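Local coordinates for deoxyribodipyrimidine photo-lyase (Oryza sativa Japonica Group, PDB 3UMV), which repairs ultraviolet-damaged DNA by using light, through its bound FAD, to split cyclobutane pyrimidine dimers back into separate pyrimidines, at residues K349-H354 and S440-H445; E366-A371 and L404-G409; M461-C466 and F470-Y475. One frame throughout, in Å; residues are numbered along the deposited sequence. Where two conformers were deposited one is given.

Contact 1. Residues K349-H354 and S440-H445. With EDO (1,2-ethanediol), chain D.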
ATOM      1  N   LYS A 349       2.192 -24.003 -15.125  1.00 15.56           N
ATOM      2  CA  LYS A 349       1.997 -25.131 -16.037  1.00 14.19           C
ATOM      3  C   LYS A 349       0.580 -25.177 -16.610  1.00 17.17           C
ATOM      4  O   LYS A 349       0.383 -25.430 -17.800  1.00 17.33           O
ATOM      5  CB  LYS A 349       2.357 -26.441 -15.348  1.00 17.37           C
ATOM      6  CG  LYS A 349       3.856 -26.581 -15.123  1.00 18.92           C
ATOM      7  CD  LYS A 349       4.196 -27.745 -14.212  1.00 23.63           C
ATOM      8  CE  LYS A 349       4.080 -29.067 -14.922  1.00 27.13           C
ATOM      9  NZ  LYS A 349       4.404 -30.235 -14.038  1.00 30.21           N
ATOM     10  N   THR A 350      -0.414 -24.924 -15.769  1.00 14.52           N
ATOM     11  CA  THR A 350      -1.783 -24.992 -16.260  1.00 13.94           C
ATOM     12  C   THR A 350      -2.061 -23.866 -17.255  1.00 15.08           C
ATOM     13  O   THR A 350      -2.747 -24.064 -18.244  1.00 17.06           O
ATOM     14  CB  THR A 350      -2.833 -25.008 -15.123  1.00 16.73           C
ATOM     15  OG1 THR A 350      -4.087 -25.450 -15.656  1.00 18.75           O
ATOM     16  CG2 THR A 350      -3.019 -23.631 -14.536  1.00 18.34           C
ATOM     17  N   LEU A 351      -1.512 -22.680 -16.994  1.00 12.18           N
ATOM     18  CA  LEU A 351      -1.660 -21.578 -17.929  1.00 15.05           C
ATOM     19  C   LEU A 351      -0.942 -21.878 -19.251  1.00 15.89           C
ATOM     20  O   LEU A 351      -1.478 -21.589 -20.326  1.00 16.56           O
ATOM     21  CB  LEU A 351      -1.181 -20.271 -17.297  1.00 16.60           C
ATOM     22  CG  LEU A 351      -2.182 -19.654 -16.312  1.00 17.62           C
ATOM     23  CD1 LEU A 351      -1.551 -18.504 -15.539  1.00 12.03           C
ATOM     24  CD2 LEU A 351      -3.428 -19.178 -17.058  1.00 14.32           C
ATOM     25  N   MET A 352       0.230 -22.507 -19.169  1.00 15.66           N
ATOM     26  CA  MET A 352       0.982 -22.882 -20.370  1.00 16.53           C
ATOM     27  C   MET A 352       0.241 -23.944 -21.180  1.00 20.27           C
ATOM     28  O   MET A 352       0.197 -23.869 -22.409  1.00 20.43           O
ATOM     29  CB  MET A 352       2.388 -23.378 -20.013  1.00 15.92           C
ATOM     30  CG  MET A 352       3.283 -22.287 -19.420  1.00 15.33           C
ATOM     31  SD  MET A 352       4.878 -22.898 -18.852  1.00 23.15           S
ATOM     32  CE  MET A 352       5.615 -23.347 -20.424  1.00 22.91           C
ATOM     33  N   ASP A 353      -0.324 -24.930 -20.489  1.00 17.55           N
ATOM     34  CA  ASP A 353      -1.096 -25.990 -21.133  1.00 17.55           C
ATOM     35  C   ASP A 353      -2.243 -25.439 -21.966  1.00 21.60           C
ATOM     36  O   ASP A 353      -2.694 -26.076 -22.920  1.00 24.61           O
ATOM     37  CB  ASP A 353      -1.695 -26.948 -20.093  1.00 19.93           C
ATOM     38  CG  ASP A 353      -0.661 -27.804 -19.412  1.00 26.45           C
ATOM     39  OD1 ASP A 353       0.456 -27.938 -19.956  1.00 28.85           O
ATOM     40  OD2 ASP A 353      -0.972 -28.349 -18.322  1.00 26.33           O
ATOM     41  N   HIS A 354      -2.732 -24.261 -21.594  1.00 18.24           N
ATOM     42  CA  HIS A 354      -3.904 -23.707 -22.248  1.00 18.74           C
ATOM     43  C   HIS A 354      -3.592 -22.476 -23.076  1.00 19.13           C
ATOM     44  O   HIS A 354      -4.494 -21.780 -23.543  1.00 20.65           O
ATOM     45  CB  HIS A 354      -4.996 -23.456 -21.210  1.00 14.99           C
ATOM     46  CG  HIS A 354      -5.583 -24.723 -20.682  1.00 18.09           C
ATOM     47  ND1 HIS A 354      -6.688 -25.317 -21.248  1.00 21.90           N
ATOM     48  CD2 HIS A 354      -5.190 -25.540 -19.678  1.00 19.05           C
ATOM     49  CE1 HIS A 354      -6.966 -26.436 -20.605  1.00 21.84           C
ATOM     50  NE2 HIS A 354      -6.076 -26.593 -19.644  1.00 20.73           N
ATOM     51  N   SER A 440      -5.637 -13.284  -9.164  1.00 10.70           N
ATOM     52  CA  SER A 440      -6.705 -13.389 -10.149  1.00 11.20           C
ATOM     53  C   SER A 440      -6.265 -14.137 -11.393  1.00 10.40           C
ATOM     54  O   SER A 440      -6.979 -15.008 -11.892  1.00 12.82           O
ATOM     55  CB  SER A 440      -7.171 -11.983 -10.538  1.00 15.56           C
ATOM     56  OG  SER A 440      -7.660 -11.316  -9.390  1.00 16.90           O
ATOM     57  N   ILE A 441      -5.080 -13.800 -11.875  1.00 12.05           N
ATOM     58  CA  ILE A 441      -4.667 -14.202 -13.209  1.00  9.35           C
ATOM     59  C   ILE A 441      -3.786 -15.461 -13.156  1.00 13.47           C
ATOM     60  O   ILE A 441      -3.818 -16.272 -14.072  1.00 17.03           O
ATOM     61  CB  ILE A 441      -3.983 -13.008 -13.931  1.00  8.10           C
ATOM     62  CG1 ILE A 441      -5.038 -11.934 -14.204  1.00 12.68           C
ATOM     63  CG2 ILE A 441      -3.281 -13.431 -15.231  1.00 13.13           C
ATOM     64  CD1 ILE A 441      -4.503 -10.651 -14.772  1.00 16.49           C
ATOM     65  N   CYS A 442      -3.057 -15.639 -12.052  1.00 11.89           N
ATOM     66  CA  CYS A 442      -2.051 -16.699 -11.912  1.00 11.58           C
ATOM     67  C   CYS A 442      -2.299 -17.604 -10.706  1.00 14.99           C
ATOM     68  O   CYS A 442      -1.444 -18.405 -10.350  1.00 15.68           O
ATOM     69  CB  CYS A 442      -0.645 -16.109 -11.801  1.00 14.99           C
ATOM     70  SG  CYS A 442      -0.212 -15.113 -13.187  1.00 21.48           S
ATOM     71  N   GLY A 443      -3.468 -17.463 -10.094  1.00 12.16           N
ATOM     72  CA  GLY A 443      -3.871 -18.281  -8.965  1.00 13.68           C
ATOM     73  C   GLY A 443      -2.980 -18.190  -7.734  1.00 14.29           C
ATOM     74  O   GLY A 443      -2.959 -19.097  -6.916  1.00 13.71           O
ATOM     75  N   LEU A 444      -2.238 -17.093  -7.602  1.00 12.62           N
ATOM     76  CA  LEU A 444      -1.344 -16.918  -6.460  1.00 13.42           C
ATOM     77  C   LEU A 444      -2.161 -16.964  -5.174  1.00 11.52           C
ATOM     78  O   LEU A 444      -3.218 -16.350  -5.091  1.00 13.34           O
ATOM     79  CB  LEU A 444      -0.604 -15.578  -6.568  1.00 14.92           C
ATOM     80  CG  LEU A 444       0.392 -15.257  -5.442  1.00 15.55           C
ATOM     81  CD1 LEU A 444       1.477 -16.319  -5.368  1.00 17.78           C
ATOM     82  CD2 LEU A 444       1.007 -13.866  -5.580  1.00 11.98           C
ATOM     83  N   HIS A 445      -1.670 -17.721  -4.193  1.00 11.89           N
ATOM     84  CA  HIS A 445      -2.323 -17.861  -2.878  1.00 12.04           C
ATOM     85  C   HIS A 445      -3.688 -18.549  -2.948  1.00 19.54           C
ATOM     86  O   HIS A 445      -4.424 -18.568  -1.957  1.00 20.42           O
ATOM     87  CB  HIS A 445      -2.488 -16.516  -2.170  1.00 16.03           C
ATOM     88  CG  HIS A 445      -1.224 -15.730  -2.026  1.00 13.30           C
ATOM     89  ND1 HIS A 445      -0.005 -16.299  -1.718  1.00 15.10           N
ATOM     90  CD2 HIS A 445      -1.002 -14.394  -2.128  1.00  9.02           C
ATOM     91  CE1 HIS A 445       0.914 -15.351  -1.644  1.00 10.39           C
ATOM     92  NE2 HIS A 445       0.333 -14.188  -1.887  1.00 18.56           N
TER
HETATM   93  C1  EDO D 703      -5.802 -22.485  -1.114  1.00 38.29           C
HETATM   94  O1  EDO D 703      -7.070 -22.868  -0.742  1.00 41.20           O
HETATM   95  C2  EDO D 703      -5.337 -21.222  -0.869  1.00 38.02           C
HETATM   96  O2  EDO D 703      -6.189 -20.188  -0.540  1.00 39.03           O

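Contact 2. Residues E366-A371 and L404-G409. With EDO (1,2-ethanediol), chain F.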
ATOM      1  N   GLU A 366      -6.189  -0.579 -24.956  1.00 22.54           N
ATOM      2  CA  GLU A 366      -6.975   0.645 -25.110  1.00 22.76           C
ATOM      3  C   GLU A 366      -8.472   0.397 -24.925  1.00 19.33           C
ATOM      4  O   GLU A 366      -9.148   1.167 -24.245  1.00 22.80           O
ATOM      5  CB  GLU A 366      -6.696   1.332 -26.459  1.00 26.40           C
ATOM      6  CG  GLU A 366      -7.525   2.602 -26.714  1.00 38.42           C
ATOM      7  CD  GLU A 366      -8.781   2.354 -27.567  1.00 52.15           C
ATOM      8  OE1 GLU A 366      -8.683   1.671 -28.617  1.00 57.05           O
ATOM      9  OE2 GLU A 366      -9.869   2.851 -27.188  1.00 54.31           O
ATOM     10  N   GLN A 367      -8.973  -0.683 -25.519  1.00 17.71           N
ATOM     11  CA  GLN A 367     -10.389  -1.049 -25.420  1.00 21.91           C
ATOM     12  C   GLN A 367     -10.803  -1.398 -23.987  1.00 16.47           C
ATOM     13  O   GLN A 367     -11.890  -1.019 -23.545  1.00 15.95           O
ATOM     14  CB  GLN A 367     -10.715  -2.216 -26.349  1.00 21.12           C
ATOM     15  CG  GLN A 367     -10.751  -1.821 -27.826  1.00 14.80           C
ATOM     16  CD  GLN A 367     -10.710  -3.011 -28.765  1.00 17.56           C
ATOM     17  OE1 GLN A 367     -10.328  -4.108 -28.378  1.00 21.34           O
ATOM     18  NE2 GLN A 367     -11.094  -2.790 -30.029  1.00 21.18           N
ATOM     19  N   LEU A 368      -9.944  -2.129 -23.286  1.00 16.53           N
ATOM     20  CA  LEU A 368     -10.180  -2.428 -21.875  1.00 15.76           C
ATOM     21  C   LEU A 368     -10.161  -1.151 -21.052  1.00 15.48           C
ATOM     22  O   LEU A 368     -11.059  -0.896 -20.244  1.00 17.84           O
ATOM     23  CB  LEU A 368      -9.129  -3.413 -21.362  1.00 18.36           C
ATOM     24  CG  LEU A 368      -9.187  -4.817 -21.980  1.00 15.97           C
ATOM     25  CD1 LEU A 368      -7.935  -5.635 -21.671  1.00 18.04           C
ATOM     26  CD2 LEU A 368     -10.448  -5.563 -21.546  1.00 14.72           C
ATOM     27  N   GLU A 369      -9.132  -0.342 -21.248  1.00 15.84           N
ATOM     28  CA  GLU A 369      -8.993   0.886 -20.468  1.00 16.91           C
ATOM     29  C   GLU A 369     -10.215   1.792 -20.595  1.00 17.13           C
ATOM     30  O   GLU A 369     -10.628   2.443 -19.634  1.00 17.01           O
ATOM     31  CB  GLU A 369      -7.753   1.655 -20.889  1.00 15.10           C
ATOM     32  CG  GLU A 369      -7.598   2.953 -20.124  1.00 14.77           C
ATOM     33  CD  GLU A 369      -6.199   3.486 -20.160  1.00 19.25           C
ATOM     34  OE1 GLU A 369      -5.946   4.470 -19.448  1.00 18.05           O
ATOM     35  OE2 GLU A 369      -5.348   2.927 -20.888  1.00 22.92           O
ATOM     36  N   ASN A 370     -10.785   1.847 -21.791  1.00 17.57           N
ATOM     37  CA  ASN A 370     -11.929   2.711 -22.036  1.00 18.81           C
ATOM     38  C   ASN A 370     -13.277   2.023 -21.839  1.00 20.37           C
ATOM     39  O   ASN A 370     -14.318   2.595 -22.175  1.00 18.30           O
ATOM     40  CB  ASN A 370     -11.832   3.339 -23.430  1.00 22.99           C
ATOM     41  CG  ASN A 370     -10.705   4.345 -23.526  1.00 23.94           C
ATOM     42  OD1 ASN A 370      -9.619   4.044 -24.031  1.00 28.58           O
ATOM     43  ND2 ASN A 370     -10.946   5.543 -23.011  1.00 27.52           N
ATOM     44  N   ALA A 371     -13.245   0.808 -21.288  1.00 16.95           N
ATOM     45  CA  ALA A 371     -14.448   0.059 -20.939  1.00 15.42           C
ATOM     46  C   ALA A 371     -15.363  -0.189 -22.142  1.00 19.00           C
ATOM     47  O   ALA A 371     -16.570   0.065 -22.086  1.00 18.95           O
ATOM     48  CB  ALA A 371     -15.213   0.755 -19.796  1.00 13.80           C
ATOM     49  N   LEU A 404      -7.692 -11.851 -18.177  1.00 14.83           N
ATOM     50  CA  LEU A 404      -7.115 -13.144 -18.568  1.00 13.49           C
ATOM     51  C   LEU A 404      -7.926 -13.800 -19.689  1.00 17.46           C
ATOM     52  O   LEU A 404      -7.375 -14.338 -20.670  1.00 15.49           O
ATOM     53  CB  LEU A 404      -7.058 -14.085 -17.364  1.00 13.73           C
ATOM     54  CG  LEU A 404      -6.662 -15.530 -17.674  1.00 14.60           C
ATOM     55  CD1 LEU A 404      -5.255 -15.583 -18.274  1.00 14.06           C
ATOM     56  CD2 LEU A 404      -6.747 -16.386 -16.411  1.00 17.17           C
ATOM     57  N   GLU A 405      -9.245 -13.740 -19.557  1.00 15.51           N
ATOM     58  CA  GLU A 405     -10.119 -14.405 -20.520  1.00 17.23           C
ATOM     59  C   GLU A 405     -10.143 -13.736 -21.895  1.00 14.69           C
ATOM     60  O   GLU A 405     -10.448 -14.377 -22.886  1.00 15.96           O
ATOM     61  CB  GLU A 405     -11.534 -14.444 -19.960  1.00 19.96           C
ATOM     62  CG  GLU A 405     -12.443 -15.446 -20.637  1.00 20.75           C
ATOM     63  CD  GLU A 405     -13.775 -15.573 -19.931  1.00 21.55           C
ATOM     64  OE1 GLU A 405     -14.559 -16.455 -20.315  1.00 23.93           O
ATOM     65  OE2 GLU A 405     -14.033 -14.811 -18.977  1.00 22.96           O
ATOM     66  N   TRP A 406      -9.835 -12.447 -21.947  1.00 15.15           N
ATOM     67  CA  TRP A 406      -9.978 -11.683 -23.177  1.00 17.35           C
ATOM     68  C   TRP A 406      -8.649 -11.143 -23.695  1.00 15.27           C
ATOM     69  O   TRP A 406      -8.623 -10.157 -24.421  1.00 19.08           O
ATOM     70  CB  TRP A 406     -10.933 -10.500 -22.967  1.00 18.76           C
ATOM     71  CG  TRP A 406     -12.293 -10.898 -22.501  1.00 18.11           C
ATOM     72  CD1 TRP A 406     -12.930 -12.088 -22.723  1.00 14.04           C
ATOM     73  CD2 TRP A 406     -13.176 -10.110 -21.704  1.00 17.93           C
ATOM     74  NE1 TRP A 406     -14.173 -12.075 -22.119  1.00 22.01           N
ATOM     75  CE2 TRP A 406     -14.339 -10.870 -21.485  1.00 17.85           C
ATOM     76  CE3 TRP A 406     -13.092  -8.829 -21.147  1.00 16.70           C
ATOM     77  CZ2 TRP A 406     -15.412 -10.389 -20.732  1.00 22.10           C
ATOM     78  CZ3 TRP A 406     -14.171  -8.347 -20.411  1.00 19.67           C
ATOM     79  CH2 TRP A 406     -15.303  -9.130 -20.206  1.00 21.73           C
ATOM     80  N   THR A 407      -7.539 -11.757 -23.309  0.50 12.76           N
ATOM     81  CA  THR A 407      -6.270 -11.356 -23.900  0.50 15.77           C
ATOM     82  C   THR A 407      -5.505 -12.564 -24.409  0.50 18.18           C
ATOM     83  O   THR A 407      -5.852 -13.706 -24.101  0.50 19.66           O
ATOM     84  CB  THR A 407      -5.405 -10.501 -22.946  0.50 16.03           C
ATOM     85  OG1 THR A 407      -5.143 -11.232 -21.744  0.50 10.33           O
ATOM     86  CG2 THR A 407      -6.120  -9.199 -22.601  0.50 18.39           C
ATOM     87  N   SER A 408      -4.476 -12.310 -25.206  1.00 20.74           N
ATOM     88  CA  SER A 408      -3.783 -13.377 -25.924  1.00 23.43           C
ATOM     89  C   SER A 408      -3.079 -14.405 -25.026  1.00 22.62           C
ATOM     90  O   SER A 408      -2.943 -15.572 -25.404  1.00 27.81           O
ATOM     91  CB  SER A 408      -2.801 -12.793 -26.953  1.00 26.94           C
ATOM     92  OG  SER A 408      -1.802 -12.016 -26.311  1.00 29.75           O
ATOM     93  N   GLY A 409      -2.636 -13.984 -23.844  1.00 16.81           N
ATOM     94  CA  GLY A 409      -2.018 -14.897 -22.900  1.00 19.19           C
ATOM     95  C   GLY A 409      -1.908 -14.263 -21.530  1.00 16.51           C
ATOM     96  O   GLY A 409      -2.118 -13.054 -21.385  1.00 20.35           O
TER
HETATM   97  C1  EDO F 706     -13.603 -19.552 -21.574  1.00 48.99           C
HETATM   98  O1  EDO F 706     -13.393 -18.284 -22.066  1.00 50.48           O
HETATM   99  C2  EDO F 706     -12.914 -19.977 -20.477  1.00 45.09           C
HETATM  100  O2  EDO F 706     -13.178 -21.215 -19.945  1.00 44.48           O

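Contact 3. Residues M461-C466 and F470-Y475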
ATOM      1  N   MET A 461     -14.468 -17.107 -12.846  1.00 15.98           N
ATOM      2  CA  MET A 461     -15.644 -16.388 -12.371  1.00 16.96           C
ATOM      3  C   MET A 461     -16.385 -15.907 -13.605  1.00 19.94           C
ATOM      4  O   MET A 461     -15.765 -15.623 -14.633  1.00 23.73           O
ATOM      5  CB  MET A 461     -15.246 -15.189 -11.509  1.00 16.02           C
ATOM      6  CG  MET A 461     -14.592 -15.518 -10.153  1.00 14.83           C
ATOM      7  SD  MET A 461     -13.958 -14.015  -9.341  1.00 23.52           S
ATOM      8  CE  MET A 461     -15.472 -13.305  -8.684  1.00 23.67           C
ATOM      9  N   ASN A 462     -17.711 -15.824 -13.534  1.00 21.34           N
ATOM     10  CA  ASN A 462     -18.452 -15.330 -14.691  1.00 24.02           C
ATOM     11  C   ASN A 462     -19.638 -14.464 -14.314  1.00 23.73           C
ATOM     12  O   ASN A 462     -19.975 -14.339 -13.128  1.00 22.34           O
ATOM     13  CB  ASN A 462     -18.845 -16.455 -15.668  1.00 27.30           C
ATOM     14  CG  ASN A 462     -19.760 -17.504 -15.042  1.00 31.42           C
ATOM     15  OD1 ASN A 462     -20.234 -17.353 -13.910  1.00 33.00           O
ATOM     16  ND2 ASN A 462     -20.024 -18.572 -15.796  1.00 33.53           N
ATOM     17  N   TYR A 463     -20.224 -13.839 -15.334  1.00 23.83           N
ATOM     18  CA  TYR A 463     -21.335 -12.913 -15.183  1.00 28.69           C
ATOM     19  C   TYR A 463     -22.465 -13.618 -14.449  1.00 27.47           C
ATOM     20  O   TYR A 463     -22.990 -13.102 -13.464  1.00 29.16           O
ATOM     21  CB  TYR A 463     -21.805 -12.468 -16.573  1.00 32.63           C
ATOM     22  CG  TYR A 463     -22.775 -11.304 -16.615  1.00 38.84           C
ATOM     23  CD1 TYR A 463     -24.138 -11.496 -16.412  1.00 43.38           C
ATOM     24  CD2 TYR A 463     -22.335 -10.018 -16.915  1.00 38.19           C
ATOM     25  CE1 TYR A 463     -25.033 -10.430 -16.473  1.00 43.99           C
ATOM     26  CE2 TYR A 463     -23.217  -8.951 -16.981  1.00 41.08           C
ATOM     27  CZ  TYR A 463     -24.566  -9.161 -16.757  1.00 43.59           C
ATOM     28  OH  TYR A 463     -25.446  -8.099 -16.821  1.00 44.48           O
ATOM     29  N   ALA A 464     -22.824 -14.806 -14.928  1.00 27.80           N
ATOM     30  CA  ALA A 464     -23.908 -15.573 -14.316  1.00 32.32           C
ATOM     31  C   ALA A 464     -23.656 -15.818 -12.830  1.00 35.42           C
ATOM     32  O   ALA A 464     -24.584 -15.805 -12.023  1.00 37.86           O
ATOM     33  CB  ALA A 464     -24.120 -16.890 -15.053  1.00 31.74           C
ATOM     34  N   GLY A 465     -22.396 -16.043 -12.474  1.00 34.89           N
ATOM     35  CA  GLY A 465     -22.030 -16.288 -11.089  1.00 34.31           C
ATOM     36  C   GLY A 465     -22.252 -15.061 -10.234  1.00 31.80           C
ATOM     37  O   GLY A 465     -22.646 -15.161  -9.068  1.00 33.65           O
ATOM     38  N   CYS A 466     -21.999 -13.893 -10.814  1.00 32.43           N
ATOM     39  CA  CYS A 466     -22.233 -12.639 -10.111  1.00 23.42           C
ATOM     40  C   CYS A 466     -23.719 -12.371  -9.935  1.00 29.11           C
ATOM     41  O   CYS A 466     -24.141 -11.912  -8.875  1.00 26.92           O
ATOM     42  CB  CYS A 466     -21.575 -11.475 -10.844  1.00 22.28           C
ATOM     43  SG  CYS A 466     -19.765 -11.555 -10.807  1.00 27.73           S
ATOM     44  N   PHE A 470     -25.498 -11.069  -6.241  1.00 28.74           N
ATOM     45  CA  PHE A 470     -25.957  -9.706  -5.980  1.00 26.21           C
ATOM     46  C   PHE A 470     -26.648  -9.084  -7.186  1.00 25.94           C
ATOM     47  O   PHE A 470     -26.596  -9.631  -8.290  1.00 26.22           O
ATOM     48  CB  PHE A 470     -24.798  -8.810  -5.523  1.00 20.63           C
ATOM     49  CG  PHE A 470     -23.711  -8.626  -6.565  1.00 20.06           C
ATOM     50  CD1 PHE A 470     -23.735  -7.539  -7.421  1.00 18.54           C
ATOM     51  CD2 PHE A 470     -22.670  -9.533  -6.674  1.00 24.54           C
ATOM     52  CE1 PHE A 470     -22.731  -7.368  -8.386  1.00 19.81           C
ATOM     53  CE2 PHE A 470     -21.665  -9.363  -7.625  1.00 24.02           C
ATOM     54  CZ  PHE A 470     -21.700  -8.280  -8.478  1.00 24.92           C
ATOM     55  N   ASP A 471     -27.270  -7.930  -6.963  1.00 23.53           N
ATOM     56  CA  ASP A 471     -28.020  -7.221  -8.001  1.00 27.07           C
ATOM     57  C   ASP A 471     -27.064  -6.519  -8.967  1.00 24.94           C
ATOM     58  O   ASP A 471     -26.731  -5.347  -8.775  1.00 19.90           O
ATOM     59  CB  ASP A 471     -28.960  -6.201  -7.335  1.00 26.56           C
ATOM     60  CG  ASP A 471     -29.952  -5.562  -8.304  1.00 30.36           C
ATOM     61  OD1 ASP A 471     -29.779  -5.654  -9.535  1.00 29.51           O
ATOM     62  OD2 ASP A 471     -30.918  -4.941  -7.814  1.00 36.99           O
ATOM     63  N   VAL A 472     -26.626  -7.251  -9.995  1.00 21.63           N
ATOM     64  CA  VAL A 472     -25.706  -6.746 -11.020  1.00 20.56           C
ATOM     65  C   VAL A 472     -26.190  -5.456 -11.694  1.00 19.83           C
ATOM     66  O   VAL A 472     -25.398  -4.552 -11.949  1.00 23.76           O
ATOM     67  CB  VAL A 472     -25.457  -7.812 -12.114  1.00 26.64           C
ATOM     68  CG1 VAL A 472     -24.666  -7.215 -13.272  1.00 28.57           C
ATOM     69  CG2 VAL A 472     -24.720  -9.006 -11.531  1.00 27.11           C
ATOM     70  N   ASP A 473     -27.490  -5.367 -11.974  1.00 22.67           N
ATOM     71  CA  ASP A 473     -28.020  -4.186 -12.645  1.00 25.60           C
ATOM     72  C   ASP A 473     -27.941  -2.945 -11.762  1.00 24.99           C
ATOM     73  O   ASP A 473     -27.720  -1.833 -12.256  1.00 22.42           O
ATOM     74  CB  ASP A 473     -29.461  -4.428 -13.111  1.00 36.96           C
ATOM     75  CG  ASP A 473     -29.550  -5.502 -14.183  1.00 47.56           C
ATOM     76  OD1 ASP A 473     -28.512  -5.801 -14.819  1.00 49.37           O
ATOM     77  OD2 ASP A 473     -30.657  -6.039 -14.392  1.00 53.73           O
ATOM     78  N   ALA A 474     -28.109  -3.140 -10.454  1.00 23.49           N
ATOM     79  CA  ALA A 474     -27.985  -2.045  -9.507  1.00 23.86           C
ATOM     80  C   ALA A 474     -26.547  -1.515  -9.474  1.00 22.39           C
ATOM     81  O   ALA A 474     -26.328  -0.306  -9.450  1.00 25.54           O
ATOM     82  CB  ALA A 474     -28.457  -2.479  -8.111  1.00 25.44           C
ATOM     83  N   TYR A 475     -25.568  -2.413  -9.504  1.00 20.57           N
ATOM     84  CA  TYR A 475     -24.173  -1.991  -9.532  1.00 18.38           C
ATOM     85  C   TYR A 475     -23.882  -1.224 -10.805  1.00 21.12           C
ATOM     86  O   TYR A 475     -23.242  -0.181 -10.787  1.00 21.75           O
ATOM     87  CB  TYR A 475     -23.237  -3.193  -9.427  1.00 18.15           C
ATOM     88  CG  TYR A 475     -21.770  -2.842  -9.526  1.00 18.11           C
ATOM     89  CD1 TYR A 475     -21.027  -3.197 -10.647  1.00 17.84           C
ATOM     90  CD2 TYR A 475     -21.118  -2.176  -8.494  1.00 19.59           C
ATOM     91  CE1 TYR A 475     -19.689  -2.903 -10.739  1.00 18.28           C
ATOM     92  CE2 TYR A 475     -19.773  -1.873  -8.580  1.00 16.64           C
ATOM     93  CZ  TYR A 475     -19.064  -2.237  -9.713  1.00 17.08           C
ATOM     94  OH  TYR A 475     -17.733  -1.967  -9.834  1.00 17.28           O
TER

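Contact 1. Residues K349-H354 and S440-H445
Leu351 of helix 345-353 rests on Ile441 and Cys442, in the last turn of helix 431-442, whose Ser440 lines the FAD pocket. It is a worked example of how a single leucine can seat one helix against the finishing turn of another. CG of Leu351 is anti to its own carbonyl carbon (chi1 -78°), and with chi2 extended the side chain reaches across with CD1 in front. CD1 comes to 3.5 Å from Ile441 O, while the second methyl, CD2, stays at 4.2 Å from that same Ile441 O. The backbone of the next residue lies alongside, with Leu351 CD1 4.1 Å from Cys442 CA, and the sulfur is a looser neighbour, Leu351 CD1 to Cys442 SG measuring 4.3 Å. CD1 therefore covers, with CD2 farther off, a carbonyl oxygen that is buried here and has no polar partner in the model.

Such apolar cover fits the position, since near its C-terminal end a helix runs out of amide N-H groups to serve its last carbonyls. Gly443 is the first residue to leave helical angles, with positive phi (61°), which glycine adopts easily. The chain then runs on to His445, where CG of Leu444 sits over the centre of the imidazole face, 3.6 Å above its plane. A 1,2-ethanediol, probably from the crystallisation liquor, donates from O2 to His445 O at 2.8 Å. In photolyases the flavin is held in the helical domain to which both helices belong, and the side chain of Ile441 comes within about 7 Å of FAD, nearest atoms. The same isoleucine side chain packs on Ala413 and Ala417 of helix 410-424, whereas Leu351 touches Pro410 at its start.

Contact 2. Residues E366-A371 and L404-G409
Leu368 has CG anti to its carbonyl carbon (chi1 -66°) and chi2 near 167°, which sets one methyl against Trp406 and the other against Thr407. A chi1 of -58° places the edge of the Trp406 indole beside the leucine. CD2 of Leu368 reaches the rim of that ring at CE3, 4.2 Å away, near the ring plane. CD1 of Leu368 lies 4.1 Å from Thr407 CG2 in one of two conformers, the two side chains passing at a slant; the threonine OG1 is hydrogen-bonded to Ile403 O. The contact is purely apolar, a small example of one leucine's methyls dividing between an aromatic edge and a threonine methyl.

The helix carrying Leu368 stops just beyond it in a Schellman motif, where Ala371, with positive phi, donates from N to Leu368 O at 3.0 Å and the next residue's N pairs with Gln367 O. Glu405 directs its extended chain elsewhere: OE1 accepts from O1 of a 1,2-ethanediol, probably a crystallisation additive, at 2.8 Å and is also hydrogen-bonded to Tyr460 OH, and OE2 pairs with Lys402. Trp406 is predicted to pass electrons as a tryptophanyl radical, and its indole meets the similarly assigned Trp378 edge-to-face. Leu368 also touches Trp378, on helix 376-388, and Thr416 on helix 410-424, while Thr407 leans on Ala413 of the latter, placing the contact between these helices and the end of helix 393-405.

Contact 3. Residues M461-C466 and F470-Y475
Phe470 and Cys466 meet where helix 463-469 gives way to helix 472-489, at the junction between two successive helices. From CB of Phe470 the chain turns to set CG between the backbone N and the carbonyl carbon (chi1 63°), which brings the ring against the preceding helix. There one ring face takes up Cys466 O, nearest at CD2, 3.6 Å away. Further along, CE2 of Phe470 lies 3.9 Å from Cys466 CB, and CZ at the tip is 4.0 Å from that same Cys466 CB. The oxygen over that face is also held by a backbone bond, Phe470 N to Cys466 O at 3.1 Å, nearly straight at 160°. Were the ring cut back to an alanine, Cys466 O would probably lose its aromatic cover and a gap would be likely to open beside Cys466 CB.

Val472 adds a second apolar contact, its CG2 3.9 Å from Cys466 C and its CG1 3.7 Å from Tyr463 OH. Each helix begins with a side-chain N-cap: Asn462 OD1 accepts from Gly465 N at 2.9 Å, and Asp471 OD1 from Ala474 N at 3.2 Å. Asp471 is also the centre of an inverse gamma turn. The junction packs against two other helices, with Cys466 touching Leu377 of helix 376-388 and Tyr398 of helix 393-405, while Phe470 rests on Asp274 and Pro275 of a nearby loop.

How the contacts relate
All three contacts join mainly buried side chains, although contact 3 reaches the surface at Asp473. Contacts 1 and 2 are long-range, contact 2 being nested within the loop that contact 1 closes, and they touch: Leu404 CD2 lies 3.8 Å from Ile441 O. Both also lean on helix 410-424. Contact 3 follows later in the chain and is local; it and contact 2 border helix 376-388, and it also packs on helix 393-405, whose end contact 2 uses. In each long-range contact the methyls of one leucine make the apolar bridge, to a helix-end carbonyl in contact 1 and to an indole edge and a threonine methyl in contact 2, whereas the local junction adds a backbone hydrogen bond and helix caps.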